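Lipoprotein YgdI/YgdR-like SH3-like domain-containing protein (Shewanella oneidensis, PDB 2RB6) is of unknown function but is a putative membrane lipoprotein of the YgdI/YgdR type, whose domain belongs to the SH3-like superfamily. Local coordinates at residues Lys13-Pro21 / Tyr30-Arg38. Numbering follows the deposited sequence.
Sequences KMITSDSKP and YLYYDEDGR
A water joins Ser-17, Ser-19 and Tyr-33. Its oxygen lies 2.9 Å from Ser-17 OG and accepts the backbone N-H of Tyr-33 at 3.1 Å from Tyr-33 N. It also donates a weak bond to Ser-19 O. The same water sits in the plane of the Tyr-33 ring, at its edge. Ser-17 OG is 3.1 Å from Tyr-33 O, but the hydroxyl proton may go elsewhere, so this bond is not certain. Ser-17 has OG anti to the backbone N (chi1 177°), which brings the hydroxyl to both the water and this carbonyl.

Next to this, the ring of Tyr-32 slants back past strand 14-17. Ser-17 CB lies obliquely to the ring, nearest its CD1. With CG between its own backbone N and carbonyl carbon (chi1 76°), the Tyr-32 ring is turned so that its far end meets Ile-15. The two side chains cross at about a right angle, with Ile-15 CG2 3.4 Å from Tyr-32 CZ. Replacing Tyr-32 with an alanine would probably open a gap beside Ile-15 and leave Ser-17 CB without its aromatic neighbour.

The contact joins two three-stranded antiparallel sheets, as expected of an SH3-like fold. Strand 14-17 is an outer strand of one and pairs with strand 4-9. Strand 29-33 is central in the other, between strands 22-24 and 39-43. Segments 14-17 and 30-33 run at 60° to each other, their axes 7.1 Å apart at the closest, and their backbones are not hydrogen-bonded to one another.

Pro-21 fills the other end. Its CB touches Tyr-30 CD1 at 3.9 Å and lies 4.0 Å from Tyr-32 CB. Pro-21 CA makes a bent CA-H...O contact with Leu-31 O, at 3.1 Å. Ile-50 of strand 47-53 touches both Pro-21 and Tyr-30.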
ATOM      1  N   LYS A  13       1.795  -5.348  11.419  1.00 52.46           N
ATOM      2  CA  LYS A  13       2.559  -4.227  10.873  1.00 52.43           C
ATOM      3  C   LYS A  13       1.669  -3.268  10.080  1.00 51.19           C
ATOM      4  O   LYS A  13       0.519  -3.572   9.767  1.00 50.91           O
ATOM      5  CB  LYS A  13       3.683  -4.741   9.963  1.00 54.88           C
ATOM      6  CG  LYS A  13       4.757  -5.565  10.673  1.00 56.93           C
ATOM      7  CD  LYS A  13       5.489  -4.742  11.728  1.00 58.59           C
ATOM      8  CE  LYS A  13       6.660  -5.511  12.340  1.00 59.06           C
ATOM      9  NZ  LYS A  13       6.239  -6.780  13.001  1.00 59.53           N
HETATM   10  N   MSE A  14       2.226  -2.106   9.755  1.00 50.27           N
HETATM   11  CA  MSE A  14       1.524  -1.074   9.006  1.00 48.60           C
HETATM   12  C   MSE A  14       2.516  -0.484   8.000  1.00 45.34           C
HETATM   13  O   MSE A  14       3.706  -0.371   8.293  1.00 43.68           O
HETATM   14  CB  MSE A  14       1.018  -0.012   9.992  1.00 54.42           C
HETATM   15  CG  MSE A  14       0.175   1.117   9.415  1.00 60.29           C
HETATM   16 SE   MSE A  14       1.170   2.774   9.241  1.00 71.93          SE
HETATM   17  CE  MSE A  14       1.735   2.989  11.090  1.00 67.15           C
ATOM     18  N   ILE A  15       2.035  -0.137   6.808  1.00 42.43           N
ATOM     19  CA  ILE A  15       2.901   0.430   5.768  1.00 39.42           C
ATOM     20  C   ILE A  15       2.220   1.589   5.026  1.00 37.21           C
ATOM     21  O   ILE A  15       1.050   1.497   4.640  1.00 33.35           O
ATOM     22  CB  ILE A  15       3.319  -0.663   4.749  1.00 39.43           C
ATOM     23  CG1 ILE A  15       4.100  -1.761   5.470  1.00 39.98           C
ATOM     24  CG2 ILE A  15       4.184  -0.065   3.653  1.00 39.27           C
ATOM     25  CD1 ILE A  15       4.410  -2.965   4.598  1.00 39.78           C
ATOM     26  N   THR A  16       2.959   2.678   4.829  1.00 34.19           N
ATOM     27  CA  THR A  16       2.424   3.846   4.134  1.00 32.61           C
ATOM     28  C   THR A  16       2.922   3.942   2.688  1.00 31.77           C
ATOM     29  O   THR A  16       3.918   3.323   2.324  1.00 32.12           O
ATOM     30  CB  THR A  16       2.796   5.158   4.875  1.00 32.53           C
ATOM     31  OG1 THR A  16       4.215   5.363   4.823  1.00 32.25           O
ATOM     32  CG2 THR A  16       2.358   5.087   6.326  1.00 30.14           C
ATOM     33  N   SER A  17       2.211   4.718   1.874  1.00 33.05           N
ATOM     34  CA  SER A  17       2.539   4.928   0.462  1.00 33.14           C
ATOM     35  C   SER A  17       1.765   6.139  -0.068  1.00 34.18           C
ATOM     36  O   SER A  17       0.630   6.382   0.344  1.00 33.32           O
ATOM     37  CB  SER A  17       2.168   3.686  -0.355  1.00 32.77           C
ATOM     38  OG  SER A  17       2.421   3.894  -1.734  1.00 34.12           O
ATOM     39  N   ASP A  18       2.363   6.901  -0.979  1.00 36.98           N
ATOM     40  CA  ASP A  18       1.663   8.073  -1.518  1.00 39.71           C
ATOM     41  C   ASP A  18       0.891   7.759  -2.804  1.00 38.42           C
ATOM     42  O   ASP A  18       0.217   8.630  -3.359  1.00 39.45           O
ATOM     43  CB  ASP A  18       2.642   9.242  -1.736  1.00 42.09           C
ATOM     44  CG  ASP A  18       3.165   9.829  -0.415  1.00 45.90           C
ATOM     45  OD1 ASP A  18       2.349  10.296   0.417  1.00 45.56           O
ATOM     46  OD2 ASP A  18       4.400   9.829  -0.213  1.00 47.75           O
ATOM     47  N   SER A  19       0.986   6.511  -3.263  1.00 37.14           N
ATOM     48  CA  SER A  19       0.275   6.052  -4.462  1.00 35.14           C
ATOM     49  C   SER A  19      -0.550   4.828  -4.113  1.00 33.59           C
ATOM     50  O   SER A  19      -0.199   4.056  -3.222  1.00 32.01           O
ATOM     51  CB  SER A  19       1.242   5.650  -5.582  1.00 34.81           C
ATOM     52  OG  SER A  19       2.061   6.725  -5.998  1.00 36.06           O
ATOM     53  N   LYS A  20      -1.650   4.660  -4.833  1.00 32.33           N
ATOM     54  CA  LYS A  20      -2.530   3.525  -4.644  1.00 32.88           C
ATOM     55  C   LYS A  20      -1.773   2.235  -5.005  1.00 33.49           C
ATOM     56  O   LYS A  20      -1.257   2.094  -6.116  1.00 33.35           O
ATOM     57  CB  LYS A  20      -3.761   3.699  -5.543  1.00 32.28           C
ATOM     58  CG  LYS A  20      -4.742   2.543  -5.539  1.00 32.77           C
ATOM     59  CD  LYS A  20      -5.844   2.755  -6.570  1.00 31.72           C
ATOM     60  CE  LYS A  20      -6.728   1.514  -6.708  1.00 32.39           C
ATOM     61  NZ  LYS A  20      -7.488   1.191  -5.461  1.00 34.43           N
ATOM     62  N   PRO A  21      -1.670   1.290  -4.057  1.00 34.80           N
ATOM     63  CA  PRO A  21      -0.965   0.038  -4.351  1.00 36.32           C
ATOM     64  C   PRO A  21      -1.712  -0.716  -5.456  1.00 38.27           C
ATOM     65  O   PRO A  21      -2.942  -0.845  -5.422  1.00 38.71           O
ATOM     66  CB  PRO A  21      -0.960  -0.696  -2.999  1.00 34.20           C
ATOM     67  CG  PRO A  21      -2.185  -0.187  -2.318  1.00 34.68           C
ATOM     68  CD  PRO A  21      -2.209   1.290  -2.684  1.00 35.23           C
ATOM     69  N   TYR A  30       1.283  -7.097  -4.169  1.00 36.52           N
ATOM     70  CA  TYR A  30       0.846  -5.701  -4.208  1.00 35.16           C
ATOM     71  C   TYR A  30       2.084  -4.827  -4.389  1.00 33.36           C
ATOM     72  O   TYR A  30       3.019  -4.887  -3.590  1.00 32.48           O
ATOM     73  CB  TYR A  30       0.141  -5.296  -2.906  1.00 36.37           C
ATOM     74  CG  TYR A  30      -1.375  -5.338  -2.954  1.00 38.39           C
ATOM     75  CD1 TYR A  30      -2.099  -4.399  -3.695  1.00 38.95           C
ATOM     76  CD2 TYR A  30      -2.086  -6.321  -2.263  1.00 38.58           C
ATOM     77  CE1 TYR A  30      -3.490  -4.438  -3.743  1.00 39.22           C
ATOM     78  CE2 TYR A  30      -3.475  -6.371  -2.307  1.00 40.55           C
ATOM     79  CZ  TYR A  30      -4.171  -5.430  -3.048  1.00 41.35           C
ATOM     80  OH  TYR A  30      -5.545  -5.487  -3.091  1.00 43.59           O
ATOM     81  N   LEU A  31       2.095  -4.033  -5.453  1.00 31.78           N
ATOM     82  CA  LEU A  31       3.209  -3.131  -5.717  1.00 30.40           C
ATOM     83  C   LEU A  31       2.826  -1.756  -5.188  1.00 31.29           C
ATOM     84  O   LEU A  31       1.680  -1.312  -5.333  1.00 30.39           O
ATOM     85  CB  LEU A  31       3.506  -3.040  -7.218  1.00 29.01           C
ATOM     86  CG  LEU A  31       4.422  -4.064  -7.909  1.00 31.08           C
ATOM     87  CD1 LEU A  31       5.887  -3.741  -7.621  1.00 27.98           C
ATOM     88  CD2 LEU A  31       4.076  -5.478  -7.452  1.00 30.28           C
ATOM     89  N   TYR A  32       3.795  -1.086  -4.577  1.00 29.46           N
ATOM     90  CA  TYR A  32       3.564   0.224  -4.014  1.00 28.88           C
ATOM     91  C   TYR A  32       4.906   0.955  -3.934  1.00 30.87           C
ATOM     92  O   TYR A  32       5.952   0.338  -4.114  1.00 28.87           O
ATOM     93  CB  TYR A  32       2.918   0.060  -2.632  1.00 25.09           C
ATOM     94  CG  TYR A  32       3.850  -0.357  -1.509  1.00 22.14           C
ATOM     95  CD1 TYR A  32       4.537   0.599  -0.772  1.00 23.05           C
ATOM     96  CD2 TYR A  32       4.006  -1.702  -1.149  1.00 23.14           C
ATOM     97  CE1 TYR A  32       5.350   0.243   0.301  1.00 22.76           C
ATOM     98  CE2 TYR A  32       4.820  -2.082  -0.067  1.00 19.44           C
ATOM     99  CZ  TYR A  32       5.486  -1.092   0.651  1.00 24.41           C
ATOM    100  OH  TYR A  32       6.272  -1.408   1.735  1.00 24.56           O
ATOM    101  N   TYR A  33       4.876   2.264  -3.692  1.00 34.31           N
ATOM    102  CA  TYR A  33       6.111   3.046  -3.593  1.00 38.93           C
ATOM    103  C   TYR A  33       6.414   3.462  -2.168  1.00 40.46           C
ATOM    104  O   TYR A  33       5.539   3.931  -1.449  1.00 39.24           O
ATOM    105  CB  TYR A  33       6.046   4.293  -4.484  1.00 38.06           C
ATOM    106  CG  TYR A  33       6.052   3.974  -5.949  1.00 37.58           C
ATOM    107  CD1 TYR A  33       4.904   3.483  -6.576  1.00 38.40           C
ATOM    108  CD2 TYR A  33       7.213   4.111  -6.705  1.00 37.30           C
ATOM    109  CE1 TYR A  33       4.913   3.130  -7.920  1.00 37.05           C
ATOM    110  CE2 TYR A  33       7.234   3.761  -8.049  1.00 37.97           C
ATOM    111  CZ  TYR A  33       6.077   3.268  -8.652  1.00 38.27           C
ATOM    112  OH  TYR A  33       6.089   2.900  -9.983  1.00 39.87           O
ATOM    113  N   ASP A  34       7.670   3.293  -1.773  1.00 44.65           N
ATOM    114  CA  ASP A  34       8.098   3.639  -0.428  1.00 50.00           C
ATOM    115  C   ASP A  34       8.558   5.094  -0.321  1.00 53.02           C
ATOM    116  O   ASP A  34       8.856   5.753  -1.322  1.00 53.64           O
ATOM    117  CB  ASP A  34       9.233   2.712   0.014  1.00 51.58           C
ATOM    118  CG  ASP A  34      10.578   3.108  -0.574  1.00 53.42           C
ATOM    119  OD1 ASP A  34      10.663   3.303  -1.805  1.00 55.29           O
ATOM    120  OD2 ASP A  34      11.557   3.218   0.197  1.00 54.06           O
ATOM    121  N   GLU A  35       8.608   5.579   0.913  1.00 56.54           N
ATOM    122  CA  GLU A  35       9.029   6.941   1.214  1.00 60.10           C
ATOM    123  C   GLU A  35      10.458   7.134   0.717  1.00 61.73           C
ATOM    124  O   GLU A  35      11.339   6.346   1.058  1.00 62.67           O
ATOM    125  CB  GLU A  35       8.981   7.172   2.730  1.00 61.38           C
ATOM    126  CG  GLU A  35       7.930   6.338   3.485  1.00 63.82           C
ATOM    127  CD  GLU A  35       8.264   4.842   3.552  1.00 64.94           C
ATOM    128  OE1 GLU A  35       9.372   4.493   4.024  1.00 65.58           O
ATOM    129  OE2 GLU A  35       7.414   4.014   3.145  1.00 64.72           O
ATOM    130  N   ASP A  36      10.696   8.176  -0.075  1.00 63.08           N
ATOM    131  CA  ASP A  36      12.041   8.429  -0.596  1.00 65.36           C
ATOM    132  C   ASP A  36      12.590   7.161  -1.236  1.00 65.54           C
ATOM    133  O   ASP A  36      13.607   6.630  -0.784  1.00 65.25           O
ATOM    134  CB  ASP A  36      13.005   8.849   0.531  1.00 66.73           C
ATOM    135  CG  ASP A  36      12.775  10.269   1.015  1.00 67.75           C
ATOM    136  OD1 ASP A  36      12.948  11.207   0.211  1.00 68.68           O
ATOM    137  OD2 ASP A  36      12.431  10.445   2.206  1.00 69.47           O
ATOM    138  N   GLY A  37      11.928   6.664  -2.274  1.00 65.36           N
ATOM    139  CA  GLY A  37      12.432   5.453  -2.889  1.00 65.42           C
ATOM    140  C   GLY A  37      11.673   4.865  -4.059  1.00 64.97           C
ATOM    141  O   GLY A  37      10.743   5.471  -4.605  1.00 63.29           O
ATOM    142  N   ARG A  38      12.094   3.658  -4.434  1.00 64.61           N
ATOM    143  CA  ARG A  38      11.504   2.934  -5.549  1.00 64.92           C
ATOM    144  C   ARG A  38      10.329   2.096  -5.073  1.00 62.10           C
ATOM    145  O   ARG A  38       9.871   2.219  -3.936  1.00 60.99           O
ATOM    146  CB  ARG A  38      12.547   2.012  -6.209  1.00 67.93           C
ATOM    147  CG  ARG A  38      12.156   1.538  -7.616  1.00 70.60           C
ATOM    148  CD  ARG A  38      12.918   0.283  -8.069  1.00 72.72           C
ATOM    149  NE  ARG A  38      12.532  -0.913  -7.312  1.00 73.95           N
ATOM    150  CZ  ARG A  38      12.892  -2.159  -7.626  1.00 72.69           C
ATOM    151  NH1 ARG A  38      13.653  -2.397  -8.692  1.00 71.23           N
ATOM    152  NH2 ARG A  38      12.495  -3.173  -6.867  1.00 70.87           N
TER
HETATM  153  O   HOH W   1       1.865   2.804  -4.351  1.00 35.10           O